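PDB 6RPP: cell division control protein from Pyrococcus abyssi, which is an intein of the HINT fold that probably excises itself from an MCM helicase precursor by protein splicing, joining the sequences on either side. Local coordinates for residues T9-G14 with K19-I24; F100-G105 with V129-V134; A108-R113 with E117-A122; H156-L159 with F164-A167. The protein carries 2 engineered substitutions. All coordinates share one frame; numbering follows the deposited sequence.

Contact 1 (T9-G14 with K19-I24); sequences TEVVLG and KKIGEI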
# COMPACT_ATOMS: atom_id res chain seq x y z
N THR A 9 3.28 0.84 7.87
CA THR A 9 3.79 0.99 6.51
C THR A 9 4.09 2.47 6.28
O THR A 9 3.20 3.29 6.48
CB THR A 9 2.74 0.51 5.52
OG1 THR A 9 2.27 -0.80 5.92
CG2 THR A 9 3.29 0.43 4.09
N GLU A 10 5.34 2.82 5.93
CA GLU A 10 5.72 4.23 5.84
C GLU A 10 5.65 4.75 4.40
O GLU A 10 6.38 4.28 3.52
CB GLU A 10 7.13 4.43 6.41
CG GLU A 10 7.20 4.15 7.90
CD GLU A 10 8.44 4.64 8.63
OE1 GLU A 10 9.39 5.20 8.00
OE2 GLU A 10 8.50 4.41 9.89
N VAL A 11 4.75 5.70 4.17
CA VAL A 11 4.53 6.29 2.85
C VAL A 11 5.58 7.36 2.60
O VAL A 11 5.79 8.24 3.45
CB VAL A 11 3.13 6.92 2.79
CG1 VAL A 11 2.87 7.53 1.44
CG2 VAL A 11 2.05 5.81 3.10
N VAL A 12 6.25 7.28 1.44
CA VAL A 12 7.17 8.34 1.03
C VAL A 12 6.38 9.54 0.49
O VAL A 12 5.64 9.44 -0.50
CB VAL A 12 8.19 7.80 0.02
CG1 VAL A 12 9.20 8.89 -0.38
CG2 VAL A 12 8.91 6.63 0.59
N LEU A 13 6.48 10.66 1.17
CA LEU A 13 5.82 11.87 0.71
C LEU A 13 6.72 12.63 -0.27
O LEU A 13 7.95 12.61 -0.16
CB LEU A 13 5.46 12.77 1.90
CG LEU A 13 4.53 12.10 2.90
CD1 LEU A 13 4.38 12.97 4.16
CD2 LEU A 13 3.19 11.80 2.29
N GLY A 14 6.09 13.25 -1.27
CA GLY A 14 6.86 13.99 -2.25
C GLY A 14 7.44 15.27 -1.72
O GLY A 14 8.25 15.90 -2.40
N LYS A 19 6.12 8.92 6.35
CA LYS A 19 5.12 8.96 7.43
C LYS A 19 4.32 7.66 7.43
O LYS A 19 3.91 7.15 6.37
CB LYS A 19 4.14 10.13 7.23
CG LYS A 19 3.31 10.54 8.41
CD LYS A 19 2.99 12.05 8.28
CE LYS A 19 1.57 12.40 8.72
NZ LYS A 19 1.11 13.71 8.14
N LYS A 20 4.00 7.19 8.65
CA LYS A 20 3.22 5.96 8.77
C LYS A 20 1.85 6.19 8.18
O LYS A 20 1.20 7.19 8.48
CB LYS A 20 3.11 5.53 10.24
CG LYS A 20 4.44 5.11 10.84
CD LYS A 20 4.31 4.72 12.33
CE LYS A 20 4.91 5.78 13.21
NZ LYS A 20 5.17 5.23 14.58
N ILE A 21 1.37 5.24 7.38
CA ILE A 21 0.08 5.41 6.76
C ILE A 21 -1.02 5.53 7.81
O ILE A 21 -2.01 6.24 7.60
CB ILE A 21 -0.22 4.28 5.75
CG1 ILE A 21 -1.45 4.58 4.89
CG2 ILE A 21 -0.35 2.90 6.45
CD1 ILE A 21 -1.69 3.61 3.75
N GLY A 22 -0.90 4.81 8.90
CA GLY A 22 -1.92 4.90 9.94
C GLY A 22 -2.05 6.31 10.48
O GLY A 22 -3.16 6.77 10.79
N GLU A 23 -0.92 6.99 10.63
CA GLU A 23 -0.96 8.38 11.09
C GLU A 23 -1.67 9.28 10.07
O GLU A 23 -2.50 10.14 10.45
CB GLU A 23 0.47 8.85 11.33
CG GLU A 23 0.60 10.33 11.72
CD GLU A 23 1.98 10.67 12.22
OE1 GLU A 23 2.73 9.73 12.61
OE2 GLU A 23 2.32 11.88 12.23
N ILE A 24 -1.28 9.19 8.80
CA ILE A 24 -1.94 9.95 7.72
C ILE A 24 -3.44 9.70 7.74
O ILE A 24 -4.24 10.65 7.69
CB ILE A 24 -1.35 9.55 6.35
CG1 ILE A 24 0.13 9.90 6.25
CG2 ILE A 24 -2.15 10.15 5.19
CD1 ILE A 24 0.80 9.23 5.03
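The flat groups meeting here are the peptide carbonyls of T9, K19 and V11. I21 N approaches T9 O almost end-on at 2.8 Å (C=O...N 170°), while I21 CB and CG2 rest against the same oxygen. The carbonyl of K19 accepts V11 N, with K19 O 2.8 Å from V11 N and V11 CB and CG2 packed against the oxygen. K19 N returns the bond to V11 O at 3.0 Å, completing the hydrogen-bonded pair V11-K19. E10 and K20 form the adjoining non-hydrogen-bonded pair. This short beta hairpin of the HINT fold runs straight into the helix 21-35, whose N-cap position K20 holds. I21 N, in the first turn, has no carbonyl of the preceding turn to bond, and T9 O supplies one. Beta-branched residues suit the covered side. V11 has CG1 anti to its backbone nitrogen (chi1 -180°), which leaves CG2 to cross I21 at CB, 3.8 Å away, and V11 CB meets I24 CD1 at 4.0 Å. F158 and V53 add to this apolar surface. L13 CD1 touches K19 CB at 4.2 Å, beyond which the lysine's chain, bent at chi3, leads away. On the other side of the hairpin E10 and K20 run side by side, CG to CG 4.1 Å. Their charged atoms OE2 and NZ are not in contact, and E10 instead forms a salt bridge with R18.

Contact 2 (F100-G105 with V129-V134); sequences FVLEEG and VSWDEV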
# COMPACT_ATOMS: atom_id res chain seq x y z
N PHE A 100 1.82 -5.80 -7.93
CA PHE A 100 2.28 -5.88 -9.32
C PHE A 100 3.35 -6.96 -9.44
O PHE A 100 4.37 -6.89 -8.74
CB PHE A 100 2.88 -4.54 -9.74
CG PHE A 100 1.95 -3.37 -9.50
CD1 PHE A 100 0.89 -3.13 -10.36
CD2 PHE A 100 2.14 -2.54 -8.41
CE1 PHE A 100 0.03 -2.07 -10.14
CE2 PHE A 100 1.28 -1.49 -8.18
CZ PHE A 100 0.24 -1.23 -9.03
N VAL A 101 3.14 -7.95 -10.32
CA VAL A 101 4.11 -9.02 -10.52
C VAL A 101 4.51 -9.04 -11.98
O VAL A 101 3.65 -9.12 -12.87
CB VAL A 101 3.57 -10.41 -10.12
CG1 VAL A 101 4.59 -11.49 -10.47
CG2 VAL A 101 3.27 -10.41 -8.62
N LEU A 102 5.81 -9.04 -12.23
CA LEU A 102 6.31 -9.14 -13.59
C LEU A 102 6.57 -10.60 -13.90
O LEU A 102 7.46 -11.22 -13.31
CB LEU A 102 7.59 -8.32 -13.73
CG LEU A 102 8.32 -8.47 -15.06
CD1 LEU A 102 7.56 -7.80 -16.20
CD2 LEU A 102 9.73 -7.90 -14.93
N GLU A 103 5.81 -11.17 -14.83
CA GLU A 103 5.98 -12.58 -15.14
C GLU A 103 5.99 -12.71 -16.65
O GLU A 103 5.03 -12.31 -17.31
CB GLU A 103 4.88 -13.42 -14.50
CG GLU A 103 5.34 -14.80 -14.07
CD GLU A 103 4.37 -15.46 -13.11
OE1 GLU A 103 4.72 -15.62 -11.92
OE2 GLU A 103 3.25 -15.80 -13.54
N GLU A 104 7.11 -13.22 -17.18
CA GLU A 104 7.31 -13.45 -18.61
C GLU A 104 6.93 -12.21 -19.43
O GLU A 104 6.10 -12.26 -20.34
CB GLU A 104 6.56 -14.70 -19.08
CG GLU A 104 7.08 -16.00 -18.46
CD GLU A 104 5.97 -16.82 -17.81
OE1 GLU A 104 6.19 -18.04 -17.58
OE2 GLU A 104 4.89 -16.27 -17.54
N GLY A 105 7.57 -11.10 -19.08
CA GLY A 105 7.47 -9.88 -19.84
C GLY A 105 6.24 -9.05 -19.61
O GLY A 105 6.18 -7.92 -20.12
N VAL A 129 14.09 1.85 -9.96
CA VAL A 129 13.02 0.87 -9.92
C VAL A 129 13.63 -0.51 -10.15
O VAL A 129 14.48 -0.71 -11.04
CB VAL A 129 11.93 1.19 -10.97
CG1 VAL A 129 10.88 0.06 -11.02
CG2 VAL A 129 11.31 2.56 -10.76
N SER A 130 13.18 -1.48 -9.35
CA SER A 130 13.71 -2.84 -9.40
C SER A 130 12.60 -3.88 -9.27
O SER A 130 11.71 -3.77 -8.42
CB SER A 130 14.74 -3.03 -8.27
OG SER A 130 15.09 -4.41 -8.16
N TRP A 131 12.66 -4.89 -10.11
CA TRP A 131 11.77 -6.04 -9.96
C TRP A 131 12.45 -7.04 -9.04
O TRP A 131 13.51 -7.61 -9.38
CB TRP A 131 11.41 -6.66 -11.31
CG TRP A 131 10.54 -5.73 -12.10
CD1 TRP A 131 10.93 -4.91 -13.12
CD2 TRP A 131 9.13 -5.54 -11.95
NE1 TRP A 131 9.86 -4.21 -13.60
CE2 TRP A 131 8.73 -4.58 -12.91
CE3 TRP A 131 8.17 -6.08 -11.11
CZ2 TRP A 131 7.42 -4.15 -13.03
CZ3 TRP A 131 6.85 -5.65 -11.23
CH2 TRP A 131 6.50 -4.69 -12.17
N ASP A 132 11.83 -7.33 -7.90
CA ASP A 132 12.50 -7.94 -6.76
C ASP A 132 11.77 -9.22 -6.35
O ASP A 132 10.59 -9.16 -5.98
CB ASP A 132 12.55 -6.90 -5.62
CG ASP A 132 13.30 -7.35 -4.41
OD1 ASP A 132 13.89 -8.45 -4.40
OD2 ASP A 132 13.27 -6.54 -3.43
N GLU A 133 12.46 -10.36 -6.40
CA GLU A 133 11.84 -11.64 -6.04
C GLU A 133 11.30 -11.65 -4.62
O GLU A 133 12.01 -11.32 -3.65
CB GLU A 133 12.84 -12.79 -6.18
CG GLU A 133 13.27 -12.96 -7.63
CD GLU A 133 14.21 -14.13 -7.84
OE1 GLU A 133 14.35 -14.96 -6.91
OE2 GLU A 133 14.79 -14.23 -8.94
N VAL A 134 10.06 -12.11 -4.47
CA VAL A 134 9.60 -12.43 -3.12
C VAL A 134 10.48 -13.55 -2.54
O VAL A 134 10.80 -14.55 -3.22
CB VAL A 134 8.11 -12.84 -3.17
CG1 VAL A 134 7.64 -13.37 -1.80
CG2 VAL A 134 7.25 -11.68 -3.63
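L102 lays its side chain over one face of the W131 indole, joining two strands of the six-stranded antiparallel sheet of the HINT fold. Strands 98-103 and 128-140 are not neighbours: both flank strand 120-125, and their segments run at 86° to each other. Side chains therefore carry most of the contact, with the backbone of 100-102 meeting the indole rim and no hydrogen bond between the segments. The CH-pi interaction comes first. L102 CB sits 3.6 Å from the centroid of the six-membered ring of W131, only 16° off the normal but displaced toward the rim. Apolar packing extends it over the rest of the indole. With CG of L102 anti to the backbone nitrogen (chi1 173°), the branch reaches across the pyrrole part, where L102 CD2 lies 3.7 Å from W131 CG. A broad flat tryptophan suits this place because it can span the intervening strand, where K120 and A122 also touch it, and a branched leucine can cover both of its rings; V107 adds a further apolar neighbour. F100 contributes CB, 4.4 Å from W131 CH2. The polar element is a backbone oxygen in the plane of the indole: F100 O faces the ring edge, 3.7 Å from W131 CZ3.

Contact 3 (A108-R113 with E117-A122); sequences AMRKAR and EGNKIA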
# COMPACT_ATOMS: atom_id res chain seq x y z
N ALA A 108 1.17 -8.30 -14.17
CA ALA A 108 -0.18 -8.58 -13.75
C ALA A 108 -0.26 -8.39 -12.25
O ALA A 108 0.75 -8.18 -11.57
CB ALA A 108 -0.63 -10.00 -14.12
N MET A 109 -1.46 -8.43 -11.73
CA MET A 109 -1.62 -8.22 -10.31
C MET A 109 -1.96 -9.54 -9.64
O MET A 109 -2.69 -10.37 -10.18
CB MET A 109 -2.65 -7.11 -10.03
CG MET A 109 -2.07 -5.60 -10.36
SD MET A 109 -3.51 -4.51 -10.35
CE MET A 109 -4.56 -5.28 -9.11
N ARG A 110 -1.36 -9.75 -8.46
CA ARG A 110 -1.45 -11.01 -7.73
C ARG A 110 -1.70 -10.69 -6.26
O ARG A 110 -0.95 -9.92 -5.66
CB ARG A 110 -0.16 -11.81 -7.88
CG ARG A 110 -0.16 -13.18 -7.21
CD ARG A 110 0.84 -14.12 -7.88
NE ARG A 110 0.57 -14.29 -9.32
CZ ARG A 110 1.49 -14.64 -10.21
NH1 ARG A 110 2.73 -14.89 -9.84
NH2 ARG A 110 1.16 -14.76 -11.49
N LYS A 111 -2.71 -11.35 -5.68
CA LYS A 111 -3.01 -11.18 -4.27
C LYS A 111 -1.86 -11.69 -3.40
O LYS A 111 -1.17 -12.67 -3.74
CB LYS A 111 -4.31 -11.93 -3.89
CG LYS A 111 -5.58 -11.37 -4.51
CD LYS A 111 -6.76 -12.28 -4.18
CE LYS A 111 -8.01 -11.95 -4.98
NZ LYS A 111 -8.91 -11.02 -4.24
N ALA A 112 -1.68 -11.04 -2.25
CA ALA A 112 -0.59 -11.43 -1.34
C ALA A 112 -0.62 -12.93 -1.05
O ALA A 112 0.42 -13.62 -1.09
CB ALA A 112 -0.71 -10.63 -0.04
N ARG A 113 -1.82 -13.48 -0.78
CA ARG A 113 -1.96 -14.89 -0.44
C ARG A 113 -1.72 -15.82 -1.63
O ARG A 113 -1.63 -17.03 -1.42
CB ARG A 113 -3.36 -15.17 0.12
CG ARG A 113 -4.51 -15.02 -0.87
CD ARG A 113 -5.84 -15.30 -0.16
NE ARG A 113 -6.98 -15.03 -1.03
CZ ARG A 113 -8.23 -14.88 -0.60
NH1 ARG A 113 -8.51 -14.98 0.69
NH2 ARG A 113 -9.20 -14.64 -1.48
N GLU A 117 7.25 -17.66 -3.64
CA GLU A 117 8.65 -17.28 -3.64
C GLU A 117 9.21 -17.26 -5.05
O GLU A 117 8.98 -18.19 -5.84
CB GLU A 117 9.46 -18.24 -2.76
CG GLU A 117 8.90 -18.23 -1.35
CD GLU A 117 9.64 -19.14 -0.38
OE1 GLU A 117 10.67 -19.74 -0.78
OE2 GLU A 117 9.17 -19.23 0.78
N GLY A 118 9.94 -16.18 -5.37
CA GLY A 118 10.48 -15.95 -6.70
C GLY A 118 9.67 -14.99 -7.55
O GLY A 118 10.20 -14.46 -8.54
N ASN A 119 8.39 -14.79 -7.22
CA ASN A 119 7.59 -13.81 -7.95
C ASN A 119 8.24 -12.45 -7.80
O ASN A 119 8.55 -12.01 -6.68
CB ASN A 119 6.15 -13.73 -7.41
CG ASN A 119 5.28 -14.96 -7.73
OD1 ASN A 119 4.19 -15.03 -7.12
ND2 ASN A 119 5.67 -15.86 -8.64
N LYS A 120 8.47 -11.76 -8.91
CA LYS A 120 9.10 -10.43 -8.84
C LYS A 120 8.07 -9.30 -8.68
O LYS A 120 7.16 -9.15 -9.51
CB LYS A 120 9.93 -10.23 -10.12
CG LYS A 120 11.13 -11.15 -10.17
CD LYS A 120 11.96 -10.89 -11.43
CE LYS A 120 13.28 -11.62 -11.35
NZ LYS A 120 14.15 -11.33 -12.54
N ILE A 121 8.25 -8.46 -7.65
CA ILE A 121 7.33 -7.36 -7.38
C ILE A 121 8.09 -6.06 -7.54
O ILE A 121 9.32 -6.01 -7.52
CB ILE A 121 6.64 -7.42 -5.99
CG1 ILE A 121 7.66 -7.39 -4.85
CG2 ILE A 121 5.77 -8.72 -5.92
CD1 ILE A 121 7.04 -7.04 -3.51
N ALA A 122 7.34 -4.98 -7.67
CA ALA A 122 7.92 -3.69 -8.02
C ALA A 122 8.41 -2.94 -6.77
O ALA A 122 7.65 -2.76 -5.82
CB ALA A 122 6.87 -2.86 -8.75
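R110 on the edge strand 106-111 and N119 just ahead of strand 120-125 make the single cross-contact of A108-R113 with E117-A122. The first segment starts as strand: A108 is paired through its backbone with V101, and M109 lays its side chain on P98. R110 then turns its side chain toward the other segment. Its CG is anti to the backbone nitrogen, and a bend at chi3, -58°, swings the guanidinium round so that NH1 reaches N119 OD1 at 3.1 Å. The methylene CD also comes close, 3.6 Å from N119 OD1. The bond is fairly straight at the hydrogen, 158°, and OD1 lies in the guanidinium plane. On the asparagine's side NH1 sits beside the C=O bond and well above the amide plane, 62° out of it, a poor approach to a carbonyl acceptor and consistent with a modest bond; the two planes are steeply inclined. N119 ND2 is 3.3 Å from R110 NH1, but both are donors and do not bond. In the HINT-fold sheet strand 98-103 runs between the two strands, and a long arginine suits the wide gap, R110 CA and N119 CA being 9.5 Å apart. E103 on that middle strand forms a salt bridge with R110 NH1, though the E103 side chain is poorly ordered, and N119 OD1 also accepts E116 N; thus arginine serves as a donor to both carboxylate and amide. Further on, A112 and R113 wind into a 3-10 segment, A112 bonded by its backbone to H97.

Contact 4 (H156-L159 with F164-A167); sequences HNFL and FVHA. Engineered in segment 164-167: A167 (natural residue Asn).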
# COMPACT_ATOMS: atom_id res chain seq x y z
N HIS A 156 -3.01 4.27 -9.09
CA HIS A 156 -3.36 3.15 -8.20
C HIS A 156 -2.16 2.53 -7.50
O HIS A 156 -2.13 1.32 -7.26
CB HIS A 156 -4.05 2.05 -8.99
CG HIS A 156 -5.47 2.32 -9.30
ND1 HIS A 156 -6.48 2.13 -8.39
CD2 HIS A 156 -6.07 2.69 -10.46
CE1 HIS A 156 -7.64 2.40 -8.97
NE2 HIS A 156 -7.42 2.79 -10.21
N ASN A 157 -1.15 3.33 -7.15
CA ASN A 157 -0.11 2.82 -6.30
C ASN A 157 0.61 4.00 -5.67
O ASN A 157 0.54 5.13 -6.18
CB ASN A 157 0.88 1.93 -7.10
CG ASN A 157 1.77 2.70 -8.05
OD1 ASN A 157 2.87 3.07 -7.65
ND2 ASN A 157 1.36 2.87 -9.31
N PHE A 158 1.33 3.70 -4.58
CA PHE A 158 2.19 4.67 -3.88
C PHE A 158 3.37 3.92 -3.32
O PHE A 158 3.27 2.74 -2.96
CB PHE A 158 1.46 5.44 -2.75
CG PHE A 158 0.79 4.53 -1.75
CD1 PHE A 158 1.47 4.06 -0.61
CD2 PHE A 158 -0.55 4.12 -1.92
CE1 PHE A 158 0.93 3.22 0.31
CE2 PHE A 158 -1.15 3.26 -1.00
CZ PHE A 158 -0.44 2.80 0.12
N LEU A 159 4.51 4.62 -3.25
CA LEU A 159 5.74 4.05 -2.67
C LEU A 159 5.67 4.02 -1.16
O LEU A 159 5.48 5.05 -0.50
CB LEU A 159 6.92 4.89 -3.10
CG LEU A 159 8.29 4.40 -2.61
CD1 LEU A 159 8.62 2.97 -3.10
CD2 LEU A 159 9.32 5.45 -3.17
N PHE A 164 6.24 -0.47 -4.45
CA PHE A 164 5.15 0.29 -5.05
C PHE A 164 3.89 -0.47 -4.74
O PHE A 164 3.58 -1.48 -5.38
CB PHE A 164 5.42 0.45 -6.55
CG PHE A 164 6.50 1.46 -6.78
CD1 PHE A 164 6.28 2.81 -6.61
CD2 PHE A 164 7.78 1.02 -7.08
CE1 PHE A 164 7.29 3.74 -6.80
CE2 PHE A 164 8.80 1.92 -7.27
CZ PHE A 164 8.55 3.29 -7.13
N VAL A 165 3.22 -0.01 -3.69
CA VAL A 165 2.08 -0.67 -3.07
C VAL A 165 0.83 -0.33 -3.87
O VAL A 165 0.58 0.86 -4.15
CB VAL A 165 1.93 -0.19 -1.62
CG1 VAL A 165 0.74 -0.81 -0.98
CG2 VAL A 165 3.22 -0.52 -0.83
N HIS A 166 0.03 -1.35 -4.22
CA HIS A 166 -1.19 -1.07 -4.96
C HIS A 166 -2.19 -0.36 -4.06
O HIS A 166 -2.25 -0.59 -2.83
CB HIS A 166 -1.79 -2.36 -5.53
CG HIS A 166 -3.00 -2.13 -6.39
ND1 HIS A 166 -4.28 -2.12 -5.87
CD2 HIS A 166 -3.13 -1.85 -7.71
CE1 HIS A 166 -5.14 -1.85 -6.83
NE2 HIS A 166 -4.47 -1.71 -7.96
N ALA A 167 -2.98 0.54 -4.67
CA ALA A 167 -3.87 1.44 -3.96
C ALA A 167 -5.24 1.47 -4.60
O ALA A 167 -5.43 1.16 -5.78
CB ALA A 167 -3.32 2.87 -4.02
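The imidazoles of H156 and H166 lie nearly parallel, planes 6° apart, yet are displaced so far within their planes, with centroids 5.7 Å apart, that they barely overlap. H156 carries its contact through an N-H at the ring edge: ND1 donates to A167 O at 3.0 Å, and that oxygen is almost exactly in the imidazole plane. H166 meets H156 with its ring face, over which H156 O stands, 3.4 Å from H166 CD2. The same oxygen accepts A167 N, and F158 and V165 exchange the two backbone bonds of a hydrogen-bonded antiparallel pair. These strands form a beta hairpin at the C-terminal end of the HINT domain. The HNF of 156-158 and the natural His-Asn at 166-167 are consistent with the last two conserved intein motifs; the Asn is here the engineered A167. On the V165 side CG of F158 falls between the backbone nitrogen and the carbonyl carbon (chi1 53°), which carries the ring back over the neighbouring strand. V165 CB covers one face near the rim, and A167 CB sits at the edge, 3.7 Å from F158 CD2. On the other side L159 CD1 stands above the centre of the F164 ring, 4.0 Å from its centroid, a CH-pi contact, which a leucine methyl can make squarely over a phenyl face. N157 turns its amide 83° from that ring, OD1 3.6 Å from F164 CD1. An asparagine suits this buried spot because both ends find backbone partners: OD1 accepts L56 N, and ND2 donates to Y155 O.

Contact 4 is the buried one, its centre about 5 Å from that of the chain; contacts 1 and 2 are partly buried and contact 3 lies at the surface. Contacts 1 and 4 are beta hairpins held by backbone bonds, and they join through V12 N to L159 O and through V11 and I21 packing on F158. Contacts 2 and 3 belong to one six-stranded sheet and link strands that are not adjacent, so side chains do most of the work: apolar in contact 2, polar in contact 3. They share probable backbone bonds, V101 N to A108 O and V134 N to N119 O. F100 packs on contact 4, whose F164 N probably bonds A122 O of contact 3, tying sheet to hairpin.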